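Local atomic coordinates of glycosyl hydrolase family 88 (Pedobacter heparinus, PDB entry 3WIW), a protein that probably removes the unsaturated glucuronyl residue from oligosaccharides released by lyases, with specificity for those of heparin. Residues T114-Y122 against D174-W184. Sequence-based numbering, arbitrary orientation.
Sequences THDLGFMLY and DNLMNLEYLYW
Asn178 reaches across to the N-terminal end of helix 117-132, where its amide bonds both the N-cap residue and the first turn. Its OD1 accepts from Phe119 N at 2.9 Å, almost in line with the carbonyl, while ND2 donates to Asp116 OD1 at 3.2 Å on the anti side of the carboxylate. Gly118 and Asn178 have their CA atoms only 4.3 Å apart; a side chain at Gly118 would run into OD1, so the glycine lets the axes of 117-122 and 175-184 come within 7.7 Å, their directions 53° apart. Beside it, the Phe119 ring brings CZ to 3.4 Å from Met177 CB.

Further along, Tyr181 fits as a knob among Leu117, Gly118, Leu121 and Tyr122, and its hydroxyl hydrogen-bonds Leu141 O. Tyr122, its CG anti to the backbone N (chi1 -164°), lays its ring over Tyr181 CA, 4.0 Å from the centroid, while its CB sits over the Tyr181 face. The two rings are nearly parallel but slid apart, and Tyr122 CE1 lies over the rim of the obliquely set Trp184 ring. The packing gives way to solvent beyond these rings, where a water lies 2.6 Å from Tyr122 OH and donates to Glu180 OE1. A leucine in place of Tyr122 would probably uncover the Tyr181 backbone and Trp184 and leave the water without its hydroxyl partner.

Asp116, the predicted nucleophile, also hydrogen-bonds a bound buffer molecule, and Asp174, the predicted proton donor, is held by His218. The crossing brings both aspartates to the same side of two packed barrel helices, consistent with the active site of a family 88 (alpha/alpha)6-barrel hydrolase.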
ATOM      1  N   THR A 114       9.994  -8.438  11.181  1.00 11.10           N
ATOM      2  CA  THR A 114       8.737  -8.046  10.546  1.00 11.32           C
ATOM      3  C   THR A 114       8.649  -8.288   9.034  1.00 10.34           C
ATOM      4  O   THR A 114       9.644  -8.159   8.295  1.00 10.57           O
ATOM      5  CB  THR A 114       8.437  -6.551  10.812  1.00 11.70           C
ATOM      6  OG1 THR A 114       7.158  -6.205  10.249  1.00 11.50           O
ATOM      7  CG2 THR A 114       9.524  -5.629  10.228  1.00 13.19           C
ATOM      8  N   HIS A 115       7.450  -8.619   8.571  1.00  8.82           N
ATOM      9  CA  HIS A 115       7.212  -8.707   7.134  1.00  9.36           C
ATOM     10  C   HIS A 115       7.230  -7.355   6.434  1.00  8.61           C
ATOM     11  O   HIS A 115       7.317  -7.315   5.205  1.00  9.92           O
ATOM     12  CB  HIS A 115       5.860  -9.366   6.849  1.00  9.61           C
ATOM     13  CG  HIS A 115       4.674  -8.533   7.227  1.00  9.61           C
ATOM     14  ND1 HIS A 115       3.628  -8.317   6.362  1.00  9.98           N
ATOM     15  CD2 HIS A 115       4.358  -7.894   8.380  1.00  9.83           C
ATOM     16  CE1 HIS A 115       2.719  -7.559   6.958  1.00  9.99           C
ATOM     17  NE2 HIS A 115       3.125  -7.307   8.194  1.00 10.55           N
ATOM     18  N   ASP A 116       7.202  -6.257   7.199  1.00  9.27           N
ATOM     19  CA  ASP A 116       6.965  -4.921   6.623  1.00  9.57           C
ATOM     20  C   ASP A 116       8.185  -4.309   5.926  1.00  9.62           C
ATOM     21  O   ASP A 116       8.162  -3.137   5.540  1.00  9.69           O
ATOM     22  CB  ASP A 116       6.390  -3.956   7.672  1.00  9.45           C
ATOM     23  CG  ASP A 116       4.940  -4.230   7.978  1.00 10.06           C
ATOM     24  OD1 ASP A 116       4.206  -4.621   7.046  1.00 11.18           O
ATOM     25  OD2 ASP A 116       4.536  -4.047   9.155  1.00 11.01           O
ATOM     26  N   LEU A 117       9.229  -5.103   5.703  1.00  9.86           N
ATOM     27  CA  LEU A 117      10.395  -4.649   4.951  1.00 10.40           C
ATOM     28  C   LEU A 117      10.040  -4.210   3.529  1.00  9.30           C
ATOM     29  O   LEU A 117      10.731  -3.379   2.945  1.00 10.36           O
ATOM     30  CB  LEU A 117      11.444  -5.747   4.880  1.00 10.86           C
ATOM     31  CG  LEU A 117      11.979  -6.154   6.255  1.00 11.56           C
ATOM     32  CD1 LEU A 117      12.931  -7.343   6.090  1.00 12.51           C
ATOM     33  CD2 LEU A 117      12.672  -4.977   6.965  1.00 12.44           C
ATOM     34  N   GLY A 118       8.975  -4.759   2.947  1.00  9.05           N
ATOM     35  CA  GLY A 118       8.533  -4.288   1.648  1.00  9.46           C
ATOM     36  C   GLY A 118       8.041  -2.836   1.716  1.00  9.55           C
ATOM     37  O   GLY A 118       8.493  -1.959   0.947  1.00 10.55           O
ATOM     38  N   PHE A 119       7.087  -2.551   2.606  1.00  8.93           N
ATOM     39  CA  PHE A 119       6.634  -1.178   2.777  1.00  8.97           C
ATOM     40  C   PHE A 119       7.796  -0.248   3.155  1.00  9.48           C
ATOM     41  O   PHE A 119       7.844   0.899   2.716  1.00 10.33           O
ATOM     42  CB  PHE A 119       5.594  -1.118   3.891  1.00  9.34           C
ATOM     43  CG  PHE A 119       4.265  -1.755   3.568  1.00  8.77           C
ATOM     44  CD1 PHE A 119       3.536  -1.405   2.433  1.00  9.29           C
ATOM     45  CD2 PHE A 119       3.703  -2.661   4.464  1.00  9.12           C
ATOM     46  CE1 PHE A 119       2.234  -1.949   2.219  1.00  9.37           C
ATOM     47  CE2 PHE A 119       2.437  -3.214   4.255  1.00  9.72           C
ATOM     48  CZ  PHE A 119       1.710  -2.847   3.137  1.00  8.98           C
ATOM     49  N   MET A 120       8.701  -0.730   4.008  1.00  9.51           N
ATOM     50  CA  MET A 120       9.735   0.136   4.579  1.00  9.46           C
ATOM     51  C   MET A 120      10.912   0.386   3.645  1.00  9.34           C
ATOM     52  O   MET A 120      11.293   1.536   3.448  1.00 10.41           O
ATOM     53  CB  MET A 120      10.240  -0.466   5.893  1.00  9.73           C
ATOM     54  CG  MET A 120       9.122  -0.549   6.949  1.00 10.90           C
ATOM     55  SD  MET A 120       9.491  -1.667   8.321  1.00 12.43           S
ATOM     56  CE  MET A 120      10.557  -0.631   9.256  1.00 10.99           C
ATOM     57  N   LEU A 121      11.496  -0.689   3.105  1.00  9.88           N
ATOM     58  CA  LEU A 121      12.639  -0.583   2.185  1.00 10.41           C
ATOM     59  C   LEU A 121      12.239  -0.571   0.726  1.00  9.94           C
ATOM     60  O   LEU A 121      12.811   0.165  -0.062  1.00 10.95           O
ATOM     61  CB  LEU A 121      13.609  -1.740   2.391  1.00 11.44           C
ATOM     62  CG  LEU A 121      14.481  -1.649   3.629  1.00 12.94           C
ATOM     63  CD1 LEU A 121      15.202  -2.974   3.864  1.00 13.76           C
ATOM     64  CD2 LEU A 121      15.522  -0.560   3.442  1.00 14.37           C
ATOM     65  N   TYR A 122      11.296  -1.416   0.322  1.00  9.41           N
ATOM     66  CA  TYR A 122      11.003  -1.445  -1.105  1.00  9.59           C
ATOM     67  C   TYR A 122      10.291  -0.160  -1.585  1.00  9.24           C
ATOM     68  O   TYR A 122      10.556   0.321  -2.693  1.00 10.97           O
ATOM     69  CB  TYR A 122      10.259  -2.720  -1.508  1.00  9.64           C
ATOM     70  CG  TYR A 122      10.286  -2.958  -3.003  1.00 10.27           C
ATOM     71  CD1 TYR A 122      11.487  -3.233  -3.658  1.00 10.85           C
ATOM     72  CD2 TYR A 122       9.112  -2.902  -3.759  1.00 10.44           C
ATOM     73  CE1 TYR A 122      11.511  -3.445  -5.037  1.00 11.71           C
ATOM     74  CE2 TYR A 122       9.115  -3.091  -5.137  1.00 10.34           C
ATOM     75  CZ  TYR A 122      10.332  -3.391  -5.767  1.00 11.80           C
ATOM     76  OH  TYR A 122      10.383  -3.603  -7.138  1.00 14.06           O
ATOM     77  N   ASP A 174      -2.224  -7.794   4.819  1.00  8.86           N
ATOM     78  CA  ASP A 174      -1.292  -6.737   4.394  1.00  8.69           C
ATOM     79  C   ASP A 174       0.034  -7.332   3.876  1.00  8.62           C
ATOM     80  O   ASP A 174       0.740  -6.696   3.088  1.00  9.17           O
ATOM     81  CB  ASP A 174      -0.953  -5.763   5.534  1.00  8.78           C
ATOM     82  CG  ASP A 174      -2.111  -5.478   6.505  1.00  9.60           C
ATOM     83  OD1 ASP A 174      -2.861  -6.395   6.915  1.00  9.67           O
ATOM     84  OD2 ASP A 174      -2.189  -4.313   6.943  1.00 10.34           O
ATOM     85  N   ASN A 175       0.381  -8.533   4.342  1.00  8.49           N
ATOM     86  CA  ASN A 175       1.638  -9.200   3.980  1.00  8.67           C
ATOM     87  C   ASN A 175       1.697  -9.439   2.457  1.00  8.37           C
ATOM     88  O   ASN A 175       2.800  -9.537   1.905  1.00  9.52           O
ATOM     89  CB  ASN A 175       1.764 -10.502   4.793  1.00  9.38           C
ATOM     90  CG  ASN A 175       3.204 -11.025   4.988  1.00  9.27           C
ATOM     91  OD1 ASN A 175       3.508 -11.553   6.076  1.00  9.93           O
ATOM     92  ND2 ASN A 175       4.065 -10.921   3.968  1.00  9.75           N
ATOM     93  N   LEU A 176       0.548  -9.518   1.773  1.00  8.36           N
ATOM     94  CA  LEU A 176       0.586  -9.611   0.301  1.00  8.46           C
ATOM     95  C   LEU A 176       1.403  -8.476  -0.317  1.00  8.16           C
ATOM     96  O   LEU A 176       2.077  -8.663  -1.337  1.00  9.94           O
ATOM     97  CB  LEU A 176      -0.817  -9.636  -0.316  1.00  9.73           C
ATOM     98  CG  LEU A 176      -1.618 -10.912  -0.039  1.00  9.95           C
ATOM     99  CD1 LEU A 176      -3.089 -10.617  -0.323  1.00 10.78           C
ATOM    100  CD2 LEU A 176      -1.115 -12.085  -0.887  1.00 11.70           C
ATOM    101  N   MET A 177       1.305  -7.277   0.256  1.00  8.27           N
ATOM    102  CA  MET A 177       1.966  -6.113  -0.339  1.00  7.97           C
ATOM    103  C   MET A 177       3.470  -6.264  -0.274  1.00  8.59           C
ATOM    104  O   MET A 177       4.179  -5.805  -1.173  1.00  9.82           O
ATOM    105  CB  MET A 177       1.527  -4.841   0.385  1.00  8.21           C
ATOM    106  CG  MET A 177       0.021  -4.594   0.305  1.00  8.45           C
ATOM    107  SD  MET A 177      -0.563  -4.248  -1.363  1.00  9.36           S
ATOM    108  CE  MET A 177       0.243  -2.658  -1.627  1.00  9.12           C
ATOM    109  N   ASN A 178       3.950  -6.886   0.804  1.00  8.65           N
ATOM    110  CA  ASN A 178       5.375  -7.095   1.022  1.00  8.19           C
ATOM    111  C   ASN A 178       5.989  -8.138   0.089  1.00  9.17           C
ATOM    112  O   ASN A 178       7.195  -8.254   0.012  1.00  9.99           O
ATOM    113  CB  ASN A 178       5.593  -7.409   2.497  1.00  8.72           C
ATOM    114  CG  ASN A 178       5.394  -6.194   3.358  1.00  9.30           C
ATOM    115  OD1 ASN A 178       6.045  -5.174   3.147  1.00  9.64           O
ATOM    116  ND2 ASN A 178       4.478  -6.274   4.326  1.00 10.44           N
ATOM    117  N   LEU A 179       5.162  -8.899  -0.625  1.00  9.75           N
ATOM    118  CA  LEU A 179       5.662  -9.855  -1.614  1.00  9.79           C
ATOM    119  C   LEU A 179       6.338  -9.189  -2.807  1.00  9.81           C
ATOM    120  O   LEU A 179       7.234  -9.784  -3.407  1.00 10.30           O
ATOM    121  CB  LEU A 179       4.547 -10.774  -2.101  1.00 10.11           C
ATOM    122  CG  LEU A 179       3.804 -11.541  -1.011  1.00 10.24           C
ATOM    123  CD1 LEU A 179       2.798 -12.467  -1.671  1.00 10.80           C
ATOM    124  CD2 LEU A 179       4.756 -12.276  -0.068  1.00 11.62           C
ATOM    125  N   GLU A 180       5.936  -7.955  -3.132  1.00  9.06           N
ATOM    126  CA  GLU A 180       6.460  -7.292  -4.329  1.00  9.75           C
ATOM    127  C   GLU A 180       7.997  -7.206  -4.240  1.00  9.89           C
ATOM    128  O   GLU A 180       8.723  -7.470  -5.210  1.00 10.55           O
ATOM    129  CB  GLU A 180       5.838  -5.903  -4.501  1.00  9.47           C
ATOM    130  CG  GLU A 180       6.205  -5.333  -5.871  1.00 11.04           C
ATOM    131  CD  GLU A 180       5.621  -3.976  -6.149  1.00 12.10           C
ATOM    132  OE1 GLU A 180       6.057  -3.328  -7.122  1.00 13.85           O
ATOM    133  OE2 GLU A 180       4.684  -3.580  -5.444  1.00 12.40           O
ATOM    134  N   TYR A 181       8.472  -6.833  -3.056  1.00 10.08           N
ATOM    135  CA  TYR A 181       9.894  -6.766  -2.756  1.00  9.96           C
ATOM    136  C   TYR A 181      10.597  -8.082  -3.093  1.00 10.01           C
ATOM    137  O   TYR A 181      11.646  -8.081  -3.768  1.00 10.77           O
ATOM    138  CB  TYR A 181      10.048  -6.449  -1.281  1.00 10.11           C
ATOM    139  CG  TYR A 181      11.462  -6.127  -0.789  1.00  9.81           C
ATOM    140  CD1 TYR A 181      12.557  -5.931  -1.646  1.00 10.84           C
ATOM    141  CD2 TYR A 181      11.672  -5.993   0.593  1.00 10.21           C
ATOM    142  CE1 TYR A 181      13.822  -5.610  -1.107  1.00 11.07           C
ATOM    143  CE2 TYR A 181      12.887  -5.669   1.127  1.00 11.63           C
ATOM    144  CZ  TYR A 181      13.965  -5.482   0.287  1.00 11.12           C
ATOM    145  OH  TYR A 181      15.164  -5.148   0.862  1.00 12.08           O
ATOM    146  N   LEU A 182      10.030  -9.215  -2.680  1.00 10.53           N
ATOM    147  CA  LEU A 182      10.665 -10.506  -2.937  1.00 12.16           C
ATOM    148  C   LEU A 182      10.575 -10.931  -4.393  1.00 11.07           C
ATOM    149  O   LEU A 182      11.504 -11.583  -4.877  1.00 12.12           O
ATOM    150  CB  LEU A 182      10.073 -11.597  -2.058  1.00 14.01           C
ATOM    151  CG  LEU A 182      10.508 -11.663  -0.606  1.00 17.06           C
ATOM    152  CD1 LEU A 182       9.927 -12.913   0.040  1.00 18.55           C
ATOM    153  CD2 LEU A 182      12.022 -11.661  -0.514  1.00 17.69           C
ATOM    154  N   TYR A 183       9.462 -10.668  -5.078  1.00 11.71           N
ATOM    155  CA  TYR A 183       9.434 -10.985  -6.511  1.00 11.93           C
ATOM    156  C   TYR A 183      10.559 -10.255  -7.239  1.00 12.50           C
ATOM    157  O   TYR A 183      11.297 -10.842  -8.043  1.00 14.32           O
ATOM    158  CB  TYR A 183       8.113 -10.592  -7.151  1.00 12.30           C
ATOM    159  CG  TYR A 183       6.879 -11.365  -6.724  1.00 11.21           C
ATOM    160  CD1 TYR A 183       6.826 -12.758  -6.766  1.00 11.92           C
ATOM    161  CD2 TYR A 183       5.718 -10.679  -6.347  1.00 11.47           C
ATOM    162  CE1 TYR A 183       5.666 -13.428  -6.402  1.00 12.62           C
ATOM    163  CE2 TYR A 183       4.566 -11.350  -5.979  1.00 12.26           C
ATOM    164  CZ  TYR A 183       4.542 -12.719  -6.017  1.00 12.59           C
ATOM    165  OH  TYR A 183       3.389 -13.388  -5.671  1.00 13.14           O
ATOM    166  N   TRP A 184      10.714  -8.973  -6.933  1.00 11.63           N
ATOM    167  CA  TRP A 184      11.742  -8.149  -7.551  1.00 12.10           C
ATOM    168  C   TRP A 184      13.128  -8.667  -7.181  1.00 11.60           C
ATOM    169  O   TRP A 184      13.982  -8.853  -8.042  1.00 13.78           O
ATOM    170  CB  TRP A 184      11.593  -6.674  -7.122  1.00 12.88           C
ATOM    171  CG  TRP A 184      12.781  -5.867  -7.532  1.00 13.73           C
ATOM    172  CD1 TRP A 184      13.014  -5.312  -8.759  1.00 15.41           C
ATOM    173  CD2 TRP A 184      13.952  -5.598  -6.733  1.00 13.53           C
ATOM    174  NE1 TRP A 184      14.251  -4.697  -8.757  1.00 16.37           N
ATOM    175  CE2 TRP A 184      14.842  -4.857  -7.530  1.00 15.15           C
ATOM    176  CE3 TRP A 184      14.308  -5.883  -5.407  1.00 14.02           C
ATOM    177  CZ2 TRP A 184      16.084  -4.400  -7.051  1.00 15.17           C
ATOM    178  CZ3 TRP A 184      15.548  -5.438  -4.925  1.00 14.93           C
ATOM    179  CH2 TRP A 184      16.420  -4.709  -5.751  1.00 15.33           C
TER
HETATM  180  O   HOH W   1       8.243  -4.072  -8.498  1.00 17.80           O